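Side-chain contacts in putative glycosyltransferase (GalT1) (Streptococcus parasanguinis, PDB 4PHR), which probably transfers a sugar from a nucleotide-activated donor, its N-terminal GT-D-fold domain, the part described here, binding UDP together with manganese: residues A[15-18]-A[19-23]; A[119-122]-A[123-126]; A[54-57]-A[58-62]; A[141-145]-A[146-150]; A[194-198]-A[199-203]. One frame throughout, in Å; residues are numbered along the deposited sequence.

Contact 1 of 5, residues A[15-18]-A[19-23]; sequences LPIL and ESLKY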
# COMPACT_ATOMS: atom_id res chain seq x y z
N LEU A 15 14.70 -1.80 -3.44
CA LEU A 15 15.04 -0.38 -3.38
C LEU A 15 14.35 0.26 -2.18
O LEU A 15 13.13 0.26 -2.11
CB LEU A 15 14.54 0.34 -4.63
CG LEU A 15 15.18 0.01 -5.97
CD1 LEU A 15 14.32 0.60 -7.08
CD2 LEU A 15 16.60 0.55 -6.03
N PRO A 16 15.13 0.80 -1.23
CA PRO A 16 14.45 1.37 -0.05
C PRO A 16 13.59 2.58 -0.42
O PRO A 16 13.71 3.10 -1.53
CB PRO A 16 15.61 1.78 0.86
CG PRO A 16 16.79 1.90 -0.04
CD PRO A 16 16.59 0.91 -1.15
N ILE A 17 12.75 3.00 0.51
CA ILE A 17 11.76 4.06 0.28
C ILE A 17 12.19 5.19 -0.66
O ILE A 17 11.53 5.45 -1.66
CB ILE A 17 11.27 4.67 1.62
CG1 ILE A 17 10.50 3.62 2.43
CG2 ILE A 17 10.37 5.86 1.35
CD1 ILE A 17 10.26 4.05 3.87
N LEU A 18 13.27 5.89 -0.34
CA LEU A 18 13.61 7.09 -1.11
C LEU A 18 14.05 6.75 -2.52
O LEU A 18 13.81 7.51 -3.46
CB LEU A 18 14.68 7.92 -0.41
CG LEU A 18 14.16 8.84 0.69
CD1 LEU A 18 15.31 9.59 1.33
CD2 LEU A 18 13.10 9.81 0.14
N GLU A 19 14.69 5.60 -2.66
CA GLU A 19 15.13 5.13 -3.97
C GLU A 19 13.94 4.67 -4.79
O GLU A 19 13.88 4.91 -6.00
CB GLU A 19 16.15 4.00 -3.81
CG GLU A 19 17.33 4.35 -2.90
CD GLU A 19 18.08 5.60 -3.35
OE1 GLU A 19 18.59 6.33 -2.47
OE2 GLU A 19 18.17 5.85 -4.57
N SER A 20 12.98 4.01 -4.14
CA SER A 20 11.74 3.61 -4.81
C SER A 20 11.00 4.83 -5.34
O SER A 20 10.50 4.82 -6.47
CB SER A 20 10.82 2.83 -3.87
OG SER A 20 11.28 1.51 -3.73
N LEU A 21 10.95 5.87 -4.53
CA LEU A 21 10.25 7.09 -4.93
C LEU A 21 10.94 7.77 -6.13
O LEU A 21 10.26 8.28 -7.02
CB LEU A 21 10.13 8.05 -3.75
CG LEU A 21 9.12 7.56 -2.70
CD1 LEU A 21 9.23 8.36 -1.41
CD2 LEU A 21 7.68 7.61 -3.25
N LYS A 22 12.27 7.75 -6.15
CA LYS A 22 12.99 8.34 -7.28
C LYS A 22 12.67 7.57 -8.55
O LYS A 22 12.48 8.16 -9.61
CB LYS A 22 14.51 8.32 -7.03
CG LYS A 22 14.97 9.30 -5.98
CD LYS A 22 16.41 9.02 -5.57
CE LYS A 22 16.88 10.02 -4.53
NZ LYS A 22 18.07 9.51 -3.78
N TYR A 23 12.59 6.25 -8.42
CA TYR A 23 12.22 5.39 -9.54
C TYR A 23 10.83 5.73 -10.07
O TYR A 23 10.63 5.87 -11.27
CB TYR A 23 12.28 3.93 -9.10
CG TYR A 23 11.98 2.93 -10.19
CD1 TYR A 23 10.68 2.77 -10.67
CD2 TYR A 23 12.98 2.13 -10.72
CE1 TYR A 23 10.40 1.85 -11.66
CE2 TYR A 23 12.70 1.21 -11.71
CZ TYR A 23 11.42 1.07 -12.18
OH TYR A 23 11.14 0.15 -13.15

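Contact 2 of 5, residues A[119-122]-A[123-126]; sequences ISRP and YIDL. With UDP (uridine-5'-diphosphate), chain B.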
# COMPACT_ATOMS: atom_id res chain seq x y z
N ILE A 119 6.95 1.99 1.10
CA ILE A 119 6.66 3.36 0.69
C ILE A 119 5.38 3.87 1.37
O ILE A 119 5.19 5.08 1.52
CB ILE A 119 6.59 3.59 -0.84
CG1 ILE A 119 5.49 2.76 -1.49
CG2 ILE A 119 7.94 3.34 -1.50
CD1 ILE A 119 5.13 3.24 -2.88
N SER A 120 4.51 2.95 1.80
CA SER A 120 3.29 3.34 2.51
C SER A 120 3.51 3.36 4.02
O SER A 120 2.62 3.75 4.77
CB SER A 120 2.13 2.39 2.18
OG SER A 120 2.44 1.08 2.64
N ARG A 121 4.70 2.93 4.46
CA ARG A 121 4.97 2.69 5.88
C ARG A 121 6.29 3.36 6.31
O ARG A 121 7.25 2.68 6.69
CB ARG A 121 5.04 1.18 6.15
CG ARG A 121 3.89 0.35 5.56
CD ARG A 121 2.53 0.77 6.09
NE ARG A 121 2.52 0.78 7.55
CZ ARG A 121 1.76 0.00 8.31
NH1 ARG A 121 0.91 -0.86 7.76
NH2 ARG A 121 1.84 0.11 9.63
N PRO A 122 6.35 4.69 6.25
CA PRO A 122 7.65 5.38 6.35
C PRO A 122 8.00 5.86 7.75
O PRO A 122 8.89 6.70 7.86
CB PRO A 122 7.45 6.61 5.44
CG PRO A 122 6.04 6.50 4.87
CD PRO A 122 5.30 5.61 5.80
N TYR A 123 7.35 5.36 8.80
CA TYR A 123 7.56 5.97 10.12
C TYR A 123 7.57 5.03 11.32
O TYR A 123 8.58 4.91 12.01
CB TYR A 123 6.52 7.09 10.34
CG TYR A 123 6.60 7.75 11.70
CD1 TYR A 123 7.59 8.68 12.00
CD2 TYR A 123 5.67 7.46 12.70
CE1 TYR A 123 7.67 9.28 13.24
CE2 TYR A 123 5.74 8.05 13.95
CZ TYR A 123 6.74 8.96 14.21
OH TYR A 123 6.82 9.56 15.45
N ILE A 124 6.45 4.38 11.60
CA ILE A 124 6.22 3.82 12.94
C ILE A 124 7.16 2.66 13.32
O ILE A 124 7.51 2.51 14.50
CB ILE A 124 4.73 3.42 13.17
CG1 ILE A 124 4.40 3.39 14.66
CG2 ILE A 124 4.43 2.09 12.49
CD1 ILE A 124 4.43 4.75 15.33
N ASP A 125 7.57 1.86 12.35
CA ASP A 125 8.42 0.71 12.65
C ASP A 125 9.92 1.01 12.64
O ASP A 125 10.73 0.14 12.96
CB ASP A 125 8.11 -0.46 11.71
CG ASP A 125 6.86 -1.23 12.13
OD1 ASP A 125 6.41 -1.06 13.29
OD2 ASP A 125 6.34 -2.02 11.31
N LEU A 126 10.29 2.23 12.30
CA LEU A 126 11.69 2.62 12.26
C LEU A 126 12.22 2.96 13.64
O LEU A 126 11.55 3.63 14.43
CB LEU A 126 11.89 3.82 11.34
CG LEU A 126 11.57 3.63 9.86
CD1 LEU A 126 11.68 4.95 9.14
CD2 LEU A 126 12.51 2.59 9.26
N1 UDP B . -9.04 -1.65 2.69
C2 UDP B . -10.33 -1.43 2.28
N3 UDP B . -11.10 -2.47 1.83
C4 UDP B . -10.59 -3.75 1.78
C5 UDP B . -9.28 -3.98 2.19
C6 UDP B . -8.57 -2.94 2.78
O2 UDP B . -10.81 -0.29 2.34
O4 UDP B . -11.31 -4.65 1.34
C1' UDP B . -8.21 -0.51 3.09
C2' UDP B . -7.92 -0.26 4.55
O2' UDP B . -9.01 0.40 5.17
C3' UDP B . -6.70 0.62 4.45
C4' UDP B . -5.98 0.07 3.23
O4' UDP B . -6.93 -0.73 2.53
O3' UDP B . -7.09 1.95 4.19
C5' UDP B . -4.75 -0.74 3.61
O5' UDP B . -4.19 -1.29 2.42
PA UDP B . -2.89 -2.24 2.45
O1A UDP B . -3.22 -3.51 3.13
O2A UDP B . -2.43 -2.35 1.04
O3A UDP B . -1.88 -1.38 3.38
PB UDP B . -0.31 -1.56 3.77
O1B UDP B . -0.30 -2.04 5.18
O2B UDP B . 0.24 -0.19 3.65
O3B UDP B . 0.32 -2.55 2.84
O HOH W 1 6.53 1.79 9.59

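Contact 3 of 5, residues A[54-57]-A[58-62]; sequences EKLA and KRLQQ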
# COMPACT_ATOMS: atom_id res chain seq x y z
N GLU A 54 -10.11 -17.49 -4.37
CA GLU A 54 -9.19 -18.16 -5.29
C GLU A 54 -8.84 -17.33 -6.51
O GLU A 54 -7.70 -17.35 -6.97
CB GLU A 54 -9.74 -19.52 -5.72
CG GLU A 54 -8.76 -20.35 -6.54
CD GLU A 54 -9.21 -21.79 -6.73
OE1 GLU A 54 -10.41 -22.07 -6.54
OE2 GLU A 54 -8.35 -22.63 -7.08
N LYS A 55 -9.80 -16.59 -7.05
CA LYS A 55 -9.53 -15.74 -8.21
C LYS A 55 -8.57 -14.62 -7.83
O LYS A 55 -7.66 -14.28 -8.59
CB LYS A 55 -10.83 -15.17 -8.77
CG LYS A 55 -11.72 -16.20 -9.44
CD LYS A 55 -12.99 -15.56 -10.00
CE LYS A 55 -13.69 -16.48 -10.99
NZ LYS A 55 -14.08 -17.77 -10.37
N LEU A 56 -8.78 -14.03 -6.66
CA LEU A 56 -7.89 -13.00 -6.15
C LEU A 56 -6.48 -13.57 -5.96
O LEU A 56 -5.49 -12.97 -6.37
CB LEU A 56 -8.43 -12.46 -4.82
CG LEU A 56 -7.54 -11.47 -4.06
CD1 LEU A 56 -7.14 -10.28 -4.94
CD2 LEU A 56 -8.25 -10.98 -2.80
N ALA A 57 -6.39 -14.75 -5.35
CA ALA A 57 -5.10 -15.37 -5.10
C ALA A 57 -4.34 -15.59 -6.42
O ALA A 57 -3.15 -15.31 -6.51
CB ALA A 57 -5.27 -16.68 -4.35
N LYS A 58 -5.05 -16.09 -7.43
CA LYS A 58 -4.44 -16.31 -8.73
C LYS A 58 -3.96 -15.01 -9.40
O LYS A 58 -2.85 -14.96 -9.94
CB LYS A 58 -5.41 -17.06 -9.64
CG LYS A 58 -4.88 -17.31 -11.04
CD LYS A 58 -5.87 -18.14 -11.85
CE LYS A 58 -5.41 -18.31 -13.29
NZ LYS A 58 -4.19 -19.15 -13.40
N ARG A 59 -4.78 -13.96 -9.36
CA ARG A 59 -4.37 -12.67 -9.92
C ARG A 59 -3.11 -12.15 -9.22
O ARG A 59 -2.18 -11.67 -9.87
CB ARG A 59 -5.49 -11.63 -9.80
CG ARG A 59 -6.61 -11.81 -10.83
CD ARG A 59 -6.10 -11.68 -12.27
NE ARG A 59 -5.76 -10.31 -12.64
CZ ARG A 59 -4.55 -9.91 -13.04
NH1 ARG A 59 -3.55 -10.77 -13.13
NH2 ARG A 59 -4.34 -8.64 -13.35
N LEU A 60 -3.09 -12.24 -7.89
CA LEU A 60 -1.93 -11.77 -7.12
C LEU A 60 -0.66 -12.51 -7.56
O LEU A 60 0.39 -11.90 -7.74
CB LEU A 60 -2.17 -11.94 -5.62
CG LEU A 60 -3.19 -10.97 -5.00
CD1 LEU A 60 -3.43 -11.32 -3.54
CD2 LEU A 60 -2.73 -9.53 -5.14
N GLN A 61 -0.77 -13.83 -7.74
CA GLN A 61 0.38 -14.61 -8.18
C GLN A 61 0.85 -14.17 -9.57
O GLN A 61 2.05 -14.06 -9.83
CB GLN A 61 0.04 -16.11 -8.18
CG GLN A 61 -0.10 -16.69 -6.79
CD GLN A 61 -0.82 -18.04 -6.78
OE1 GLN A 61 -1.42 -18.44 -7.77
NE2 GLN A 61 -0.76 -18.73 -5.65
N GLN A 62 -0.09 -13.91 -10.46
CA GLN A 62 0.24 -13.44 -11.80
C GLN A 62 0.94 -12.08 -11.75
O GLN A 62 1.93 -11.84 -12.44
CB GLN A 62 -1.02 -13.34 -12.65
CG GLN A 62 -1.66 -14.67 -12.97
CD GLN A 62 -2.99 -14.52 -13.65
OE1 GLN A 62 -3.68 -13.51 -13.49
NE2 GLN A 62 -3.36 -15.52 -14.43

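Contact 4 of 5, residues A[141-145]-A[146-150]; sequences ELWRG and KDLLI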
# COMPACT_ATOMS: atom_id res chain seq x y z
N GLU A 141 5.43 14.91 -3.25
CA GLU A 141 5.78 15.37 -4.59
C GLU A 141 5.12 14.54 -5.68
O GLU A 141 4.99 15.00 -6.82
CB GLU A 141 7.30 15.44 -4.78
CG GLU A 141 7.99 16.51 -3.94
CD GLU A 141 7.46 17.91 -4.21
OE1 GLU A 141 7.05 18.19 -5.36
OE2 GLU A 141 7.44 18.73 -3.27
N LEU A 142 4.67 13.34 -5.34
CA LEU A 142 3.95 12.50 -6.30
C LEU A 142 2.64 13.14 -6.73
O LEU A 142 2.22 12.99 -7.88
CB LEU A 142 3.69 11.10 -5.73
CG LEU A 142 4.91 10.22 -5.48
CD1 LEU A 142 4.50 8.91 -4.83
CD2 LEU A 142 5.64 9.95 -6.78
N TRP A 143 1.99 13.86 -5.82
CA TRP A 143 0.65 14.39 -6.11
C TRP A 143 0.55 15.92 -6.11
O TRP A 143 -0.51 16.46 -6.40
CB TRP A 143 -0.41 13.78 -5.18
CG TRP A 143 -0.09 13.86 -3.72
CD1 TRP A 143 -0.21 14.95 -2.91
CD2 TRP A 143 0.37 12.79 -2.90
NE1 TRP A 143 0.16 14.62 -1.62
CE2 TRP A 143 0.51 13.29 -1.59
CE3 TRP A 143 0.67 11.44 -3.13
CZ2 TRP A 143 0.95 12.51 -0.52
CZ3 TRP A 143 1.10 10.66 -2.08
CH2 TRP A 143 1.23 11.19 -0.78
N ARG A 144 1.66 16.61 -5.84
CA ARG A 144 1.62 18.07 -5.87
C ARG A 144 1.20 18.54 -7.25
O ARG A 144 1.80 18.16 -8.26
CB ARG A 144 2.98 18.67 -5.51
CG ARG A 144 2.99 20.20 -5.57
CD ARG A 144 4.40 20.78 -5.54
NE ARG A 144 4.95 20.85 -4.18
CZ ARG A 144 4.72 21.84 -3.33
NH1 ARG A 144 3.94 22.86 -3.68
NH2 ARG A 144 5.27 21.82 -2.12
N GLY A 145 0.15 19.37 -7.30
CA GLY A 145 -0.34 19.91 -8.55
C GLY A 145 -1.10 18.93 -9.43
O GLY A 145 -1.41 19.24 -10.58
N LYS A 146 -1.41 17.75 -8.89
CA LYS A 146 -2.11 16.75 -9.68
C LYS A 146 -3.59 16.70 -9.32
O LYS A 146 -3.97 17.00 -8.19
CB LYS A 146 -1.51 15.36 -9.45
CG LYS A 146 -0.02 15.26 -9.77
CD LYS A 146 0.25 15.52 -11.23
CE LYS A 146 1.63 15.01 -11.63
NZ LYS A 146 2.71 15.67 -10.86
N ASP A 147 -4.41 16.33 -10.30
CA ASP A 147 -5.80 15.97 -10.02
C ASP A 147 -5.84 14.50 -9.65
O ASP A 147 -5.36 13.66 -10.41
CB ASP A 147 -6.68 16.23 -11.25
CG ASP A 147 -6.78 17.71 -11.59
OD1 ASP A 147 -7.19 18.50 -10.71
OD2 ASP A 147 -6.44 18.07 -12.73
N LEU A 148 -6.40 14.20 -8.49
CA LEU A 148 -6.37 12.84 -7.95
C LEU A 148 -7.70 12.12 -8.05
O LEU A 148 -8.76 12.73 -7.87
CB LEU A 148 -5.95 12.86 -6.48
CG LEU A 148 -4.59 13.44 -6.16
CD1 LEU A 148 -4.33 13.43 -4.66
CD2 LEU A 148 -3.52 12.68 -6.93
N LEU A 149 -7.62 10.82 -8.30
CA LEU A 149 -8.74 9.93 -8.04
C LEU A 149 -8.26 8.96 -6.97
O LEU A 149 -7.32 8.20 -7.19
CB LEU A 149 -9.14 9.16 -9.31
CG LEU A 149 -10.25 8.13 -9.14
CD1 LEU A 149 -11.53 8.78 -8.64
CD2 LEU A 149 -10.51 7.40 -10.46
N ILE A 150 -8.87 9.03 -5.79
CA ILE A 150 -8.51 8.14 -4.70
C ILE A 150 -9.55 7.05 -4.59
O ILE A 150 -10.74 7.34 -4.45
CB ILE A 150 -8.40 8.91 -3.36
CG1 ILE A 150 -7.29 9.97 -3.43
CG2 ILE A 150 -8.22 7.94 -2.19
CD1 ILE A 150 -7.18 10.81 -2.17

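Contact 5 of 5, residues A[194-198]-A[199-203]; sequences KNAKN and RLILV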
# COMPACT_ATOMS: atom_id res chain seq x y z
N LYS A 194 -13.84 5.04 -15.57
CA LYS A 194 -14.75 6.10 -15.98
C LYS A 194 -14.35 7.45 -15.38
O LYS A 194 -14.63 8.50 -15.97
CB LYS A 194 -16.17 5.78 -15.53
CG LYS A 194 -16.88 4.75 -16.39
CD LYS A 194 -18.18 4.33 -15.72
CE LYS A 194 -19.05 3.55 -16.66
NZ LYS A 194 -19.51 4.42 -17.77
N ASN A 195 -13.73 7.42 -14.21
CA ASN A 195 -13.43 8.64 -13.48
C ASN A 195 -11.97 9.05 -13.52
O ASN A 195 -11.58 10.05 -12.90
CB ASN A 195 -13.90 8.52 -12.03
CG ASN A 195 -15.41 8.64 -11.91
OD1 ASN A 195 -15.95 9.75 -11.92
ND2 ASN A 195 -16.09 7.51 -11.80
N ALA A 196 -11.15 8.30 -14.25
CA ALA A 196 -9.71 8.46 -14.18
C ALA A 196 -9.14 9.46 -15.19
O ALA A 196 -7.95 9.78 -15.14
CB ALA A 196 -9.02 7.12 -14.33
N LYS A 197 -9.98 9.91 -16.12
CA LYS A 197 -9.54 10.86 -17.14
C LYS A 197 -8.73 12.02 -16.56
O LYS A 197 -9.21 12.77 -15.71
CB LYS A 197 -10.74 11.39 -17.94
CG LYS A 197 -11.87 11.96 -17.08
CD LYS A 197 -13.07 12.43 -17.92
CE LYS A 197 -14.17 13.01 -17.04
NZ LYS A 197 -15.39 13.44 -17.81
N ASN A 198 -7.48 12.15 -17.02
CA ASN A 198 -6.59 13.22 -16.58
C ASN A 198 -6.32 13.26 -15.07
O ASN A 198 -6.03 14.32 -14.51
CB ASN A 198 -7.12 14.58 -17.05
CG ASN A 198 -7.08 14.73 -18.56
OD1 ASN A 198 -6.13 14.30 -19.21
ND2 ASN A 198 -8.12 15.33 -19.12
N ARG A 199 -6.42 12.11 -14.41
CA ARG A 199 -6.14 12.03 -12.98
C ARG A 199 -5.06 10.99 -12.68
O ARG A 199 -4.93 9.97 -13.36
CB ARG A 199 -7.40 11.70 -12.19
CG ARG A 199 -8.39 12.84 -12.20
CD ARG A 199 -9.65 12.60 -11.35
NE ARG A 199 -10.51 13.77 -11.52
CZ ARG A 199 -10.47 14.86 -10.75
NH1 ARG A 199 -9.69 14.91 -9.67
NH2 ARG A 199 -11.25 15.89 -11.05
N LEU A 200 -4.28 11.27 -11.64
CA LEU A 200 -3.40 10.27 -11.06
C LEU A 200 -4.25 9.46 -10.09
O LEU A 200 -5.00 10.02 -9.29
CB LEU A 200 -2.26 10.96 -10.31
CG LEU A 200 -1.33 10.10 -9.45
CD1 LEU A 200 -0.56 9.13 -10.33
CD2 LEU A 200 -0.36 10.99 -8.67
N ILE A 201 -4.15 8.14 -10.16
CA ILE A 201 -4.99 7.27 -9.34
C ILE A 201 -4.19 6.78 -8.14
O ILE A 201 -3.10 6.26 -8.31
CB ILE A 201 -5.52 6.06 -10.15
CG1 ILE A 201 -6.21 6.53 -11.45
CG2 ILE A 201 -6.46 5.22 -9.30
CD1 ILE A 201 -6.52 5.40 -12.42
N LEU A 202 -4.73 6.97 -6.93
CA LEU A 202 -4.11 6.47 -5.71
C LEU A 202 -5.07 5.45 -5.13
O LEU A 202 -6.28 5.71 -5.06
CB LEU A 202 -3.91 7.59 -4.69
CG LEU A 202 -3.11 8.81 -5.16
CD1 LEU A 202 -2.94 9.82 -4.02
CD2 LEU A 202 -1.77 8.40 -5.74
N VAL A 203 -4.56 4.29 -4.72
CA VAL A 203 -5.43 3.22 -4.27
C VAL A 203 -5.03 2.76 -2.87
O VAL A 203 -3.86 2.45 -2.63
CB VAL A 203 -5.39 2.02 -5.24
CG1 VAL A 203 -6.48 1.02 -4.87
CG2 VAL A 203 -5.55 2.49 -6.68

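Contact 1 of 5, residues A[15-18]-A[19-23]
The hydroxyl of Ser20 reaches back beside the start of its own helix and donates to the carbonyl of Leu15, OG to O 2.8 Å. It comes in from above the carbonyl plane, 44° out of it, and CB of Leu15 lies 3.6 Å from the same OG. With OG anti to the carbonyl carbon of Ser20 (chi1 -77°), the hydroxyl is set back toward the residues before the helix. Next to it the backbone N of Ser20 binds Pro16 O at 2.9 Å, the first bond of helix 17-27, for which Pro16 is the N-cap residue. The bonds from Leu21 N to Ile17 O and from Lys22 N to Leu18 O continue the helical ladder.

Side chains line the flanks. Pro16 and Glu19 run side by side, the CG methylene of Glu19 3.8 Å from CG of Pro16, while Leu15 crosses Tyr23 at about a right angle and brings CD1 to 4.2 Å from CD2 of the ring. CG2 of Ile17 meets CD1 of Leu21 at 3.9 Å, their side chains pointing the same way. The extended Lys22 passes over Leu18 O and ends in a weak salt bridge, NZ to OE1 of Glu19 3.5 Å.

Farther out, Ser116 N also bonds Ser20 OG, Asp69 O takes the hydroxyl of Tyr23, and helix 132-140 packs on Leu18 and Leu21. The buried hydroxyl of Ser20 thus serves two backbone groups, giving to Leu15 O and receiving from Ser116 N, which fixes its rotation and joins the helix start to strand 115-116.

Contact 2 of 5, residues A[119-122]-A[123-126]
Pro122 and Tyr123 join a short 3-10 segment, 119-120, to a type I beta turn running from Tyr123 to Leu126, closed by Leu126 N on Tyr123 O at 3.2 Å. Across the junction CD1 of Leu126 lies 3.5 Å from Pro122 O, and Arg121 sends its NH2 to 4.3 Å from CG2 of Ile124, which sits at the edge of the guanidinium near its plane. A water bridges the two backbones: it donates to Arg121 O at 3.1 Å and accepts from Asp125 N at 3.0 Å.

The stretch is part of the UDP pocket of this GT-D-fold domain, in the loop between strand 115-116 and helix 132-140. Ser120 OG donates to the beta-phosphate oxygen O2B of UDP at 2.7 Å; chi1 of 64° holds the hydroxyl between the backbone N and the carbonyl carbon. From the next residue, Arg121 NH1 gives a hydrogen bond to UDP O1B at 3.1 Å, the oxygen lying in the plane of the guanidinium at its edge and the N-H...O angle bent to 140°. The arginine's chi1 (-47°) and a bend at chi2 place its CD 3.5 Å from UDP O2B, and the further bend at chi3 turns the guanidinium toward O1B.

Glu232 and Glu253 form salt bridges with NE and NH2 of Arg121, so carboxylates outside the loop orient the guanidinium that meets the phosphate. Pro122 packs on helices 132-140 and 229-238, while Tyr123 gives its hydroxyl to Ala240 O and its ring to a cation-pi contact with Lys129.

Contact 3 of 5, residues A[54-57]-A[58-62]
Leu56 and Leu60, one helical turn apart, make the apolar part of the contact: CD1 of Leu56 lies 4.0 Å from CG of Leu60, and the two side chains cross obliquely. Leu56 has CG anti to its backbone N (chi1 174°), whereas CG of Leu60 stands beside its own N (chi1 -72°), and these torsions turn the CD1 branch of Leu56 toward CG and CD1 of Leu60. CG of Leu60 also rests 3.3 Å from Leu56 O.

The backbone bonds are those of a regular alpha helix. Lys58 N, Arg59 N, Leu60 N and Gln61 N bind the oxygens of Glu54, Lys55, Leu56 and Ala57; the bond from Leu60 N to Leu56 O is 2.9 Å long.

Among the polar side chains, Arg59 is bent at chi2 and chi3 and directs NH1 to OE1 of Gln62 at 2.8 Å, the oxygen 19° out of the guanidinium plane. Its NH2 forms a salt bridge with Asp215 of helix 206-218.

Leu56 and Leu60 also touch that helix, Leu56 on Pro207 and Val211 and Leu60 on the UDP-binding Lys210. The arrangement is an amphipathic helix, 54-64, with the leucine pair Leu56 and Leu60 on its buried side, packed against helix 206-218 beside the nucleotide pocket.

Contact 4 of 5, residues A[141-145]-A[146-150]
Trp143 holds its CG between the backbone N and the carbonyl carbon (chi1 52°), while CG of Leu148 stands anti to its carbonyl carbon (chi1 -60°); together these settings bring both methyls of the leucine up to the tryptophan CB. CD2 of Leu148 lies 3.7 Å from that CB and CD1 4.0 Å, and the indole leads away from the leucine. Between the two residues the chain reverses: Lys146 N donates to Trp143 O at 2.9 Å.

This is a type II beta turn, Trp143 to Lys146, with Gly145 at positive phi (74°) as its third residue. It links the chain after helix 132-140 to strand 147-153, the central strand of the five-stranded parallel sheet. The chi1 setting of Lys146 puts CG beside two oxygens, 3.6 Å from Trp143 O and 3.7 Å from Leu142 O, and bends at chi2 and chi4 curl the rest of the chain back over the turn. On the outer side of the turn, Arg144 NE makes a weak salt bridge with Glu141 OE2 at 3.4 Å, nearly straight.

The indole NE1 is satisfied by Leu164 O, and Phe165 meets the ring edge-to-face. Leu148 continues the apolar layer onto Leu200 and Leu202 of the neighbouring strand, while Leu142 packs on Leu21 and Ile24 of helix 17-27. At the strand start, the carboxylate of Asp147 accepts a hydrogen bond from the hydroxyl of Ser170 through OD1.

Contact 5 of 5, residues A[194-198]-A[199-203]
Arg199 N donates to Ala196 O at 2.9 Å, the bond that closes a type II beta turn from Ala196 to Arg199. Its N-H...O angle is 150°. Asn198 occupies the third position of the turn with positive phi (59°).

Beyond the turn the side chains divide. CB of Ala196 receives the end of Ile201, CD1 at 3.6 Å and CG1 at 4.1 Å, an apolar contact between the turn and Ile201 of strand 200-204. Arg199 goes another way: its chain is extended from CG to NE and runs back past the turn, CG 3.6 Å from Lys197 O and CD 3.6 Å from Asn195 O. The guanidinium then reaches across strand 147-153 toward strand 170-176, where NH1 is hydrogen-bonded to Leu148 O and to the hydroxyl of Ser170. Asn195 gives its ND2 to Leu191 O one helical turn back, and Ala196 also rests on Tyr221.

The connection joins helix 185-195 to strand 200-204 of the five-stranded parallel sheet, away from the UDP pocket. Chemically, one arginine does two jobs: its backbone N closes the turn and its NH1 bonds strands 147-153 and 170-176, so the tight reversal is tied to the sheet by polar bonds while Ala196 and Ile201 meet on apolar ground.

In the fold
From the N terminus, contact 1 (15-18/19-23) opens helix 17-27, contact 3 lies within helix 54-64, contact 2 lies in the loop between strand 115-116 and helix 132-140, and contacts 4 and 5 close the turns that lead into strands 147-153 and 200-204. All five are local and follow in series; none nests or crosses. Contact 1 packs on contact 2 through Ile17 and Ser20 against Pro122 and Ile119, and on contact 4 through Leu21 and Leu142. Contacts 4 and 5 meet as neighbouring parallel strands, with probable bonds such as Leu202 N to Leu149 O. Contact 3 stands apart, about 27 Å from contact 2 between centres, across the chain's centre.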